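Local coordinates for ParB domain protein nuclease (Sulfolobus solfataricus, PDB 5K5D) that probably takes part in archaeal DNA segregation as a ParB-like protein and may act as a nuclease, at residues B[121-124]-B[125-129]. The protein carries 4 engineered substitutions. Sequence-based numbering, arbitrary orientation.
Sequences DRIA and KMQAS. Engineered in segment 125-129: Met126 (natural residue Ile).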
# COMPACT_ATOMS: atom_id res chain seq x y z
N ASP B 121 -0.65 1.62 -7.40
CA ASP B 121 -1.32 0.83 -8.43
C ASP B 121 -2.57 1.53 -8.96
O ASP B 121 -2.86 1.48 -10.15
CB ASP B 121 -1.71 -0.55 -7.89
CG ASP B 121 -0.54 -1.51 -7.82
OD1 ASP B 121 0.63 -1.06 -7.90
OD2 ASP B 121 -0.78 -2.72 -7.67
N ARG B 122 -3.33 2.17 -8.06
CA ARG B 122 -4.54 2.89 -8.46
C ARG B 122 -4.17 4.09 -9.31
O ARG B 122 -4.75 4.32 -10.37
CB ARG B 122 -5.33 3.37 -7.24
CG ARG B 122 -5.72 2.29 -6.24
CD ARG B 122 -6.48 1.15 -6.88
NE ARG B 122 -7.36 0.49 -5.92
CZ ARG B 122 -6.97 -0.43 -5.04
NH1 ARG B 122 -5.70 -0.80 -4.98
NH2 ARG B 122 -7.85 -0.97 -4.21
N ILE B 123 -3.20 4.86 -8.82
CA ILE B 123 -2.76 6.06 -9.51
C ILE B 123 -2.22 5.73 -10.90
O ILE B 123 -2.35 6.52 -11.84
CB ILE B 123 -1.68 6.82 -8.71
CG1 ILE B 123 -2.27 7.35 -7.39
CG2 ILE B 123 -1.09 7.95 -9.53
CD1 ILE B 123 -3.35 8.37 -7.58
N ALA B 124 -1.61 4.56 -11.03
CA ALA B 124 -1.05 4.13 -12.31
C ALA B 124 -2.14 3.94 -13.35
O ALA B 124 -2.01 4.38 -14.49
CB ALA B 124 -0.24 2.85 -12.14
N LYS B 125 -3.22 3.27 -12.95
CA LYS B 125 -4.36 3.05 -13.83
C LYS B 125 -5.06 4.36 -14.17
O LYS B 125 -5.58 4.53 -15.27
CB LYS B 125 -5.35 2.09 -13.18
CG LYS B 125 -4.75 0.75 -12.75
CD LYS B 125 -5.81 -0.11 -12.09
CE LYS B 125 -5.28 -1.47 -11.69
NZ LYS B 125 -6.35 -2.27 -11.02
N MSE B 126 -5.06 5.29 -13.22
CA MSE B 126 -5.64 6.61 -13.41
C MSE B 126 -4.88 7.43 -14.45
O MSE B 126 -5.40 8.40 -15.00
CB MSE B 126 -5.68 7.38 -12.09
CG MSE B 126 -6.76 6.93 -11.12
SE MSE B 126 -8.54 7.55 -11.63
CE MSE B 126 -9.45 5.83 -11.74
N GLN B 127 -3.63 7.04 -14.71
CA GLN B 127 -2.80 7.77 -15.65
C GLN B 127 -2.74 7.06 -17.01
O GLN B 127 -2.44 7.68 -18.03
CB GLN B 127 -1.39 7.95 -15.09
CG GLN B 127 -1.34 8.75 -13.79
CD GLN B 127 0.07 8.86 -13.23
OE1 GLN B 127 1.01 8.25 -13.75
NE2 GLN B 127 0.22 9.64 -12.16
N ALA B 128 -3.02 5.77 -17.01
CA ALA B 128 -3.10 5.01 -18.25
C ALA B 128 -4.47 5.20 -18.90
O ALA B 128 -4.67 4.86 -20.07
CB ALA B 128 -2.84 3.53 -17.99
N SER B 129 -5.41 5.74 -18.14
CA SER B 129 -6.76 6.00 -18.64
C SER B 129 -6.91 7.45 -19.08
O SER B 129 -7.94 7.84 -19.63
CB SER B 129 -7.80 5.66 -17.58
OG SER B 129 -7.68 6.52 -16.45
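Ile123 and Gln127, one helical turn apart on helix 109-128, pack closely on the side where Ile123 and Ala124 are buried. The CG2 branch of Ile123 lies 3.4 Å from NE2 of Gln127, the two side chains running aslant to each other. Gln127 keeps its chain straight beyond CG (chi2 177°), which carries the amide out beside that methyl, while its CG sits 3.1 Å from Ile123 O. Both side chains also rest on Ile176 of helix 170-180, and Ile123 reaches Asp91 and Glu95 of helix 90-99. With only a methyl left at Gln127, as in an alanine, CG2 of Ile123 and the side of Ile176 would probably lose part of their packing. The carbonyl oxygen of Ala124 takes two backbone N-H groups, Ala128 N at 3.1 Å, tilted 17° from the carbonyl plane, and Gln127 N from above it, 69° out. Engineered Met126, a selenomethionine, gives its N-H to Arg122 O (3.0 Å), and its CG lies 3.4 Å from that oxygen.

Toward Lys125 and Ser129 the hold is looser: the bond from Lys125 N to Asp121 O is weak (3.3 Å), and Ser129 is exposed, its OG turned back onto a lone pair of Lys125 O (3.1 Å). The extended Lys125 chain passes Asp121 O, but NZ stays 6.5 Å from Asp121 OD2 and pairs with Asp163, whereas Asp121 bridges to Arg199 and bonds Tyr173. Chemically, then, backbone hydrogen bonds and close van der Waals contacts join this turn to the next, while the charges of Asp121, Arg122 and Lys125 are directed to other parts of the chain, Arg199, Glu24 and Asp163, tying the helix to its surroundings.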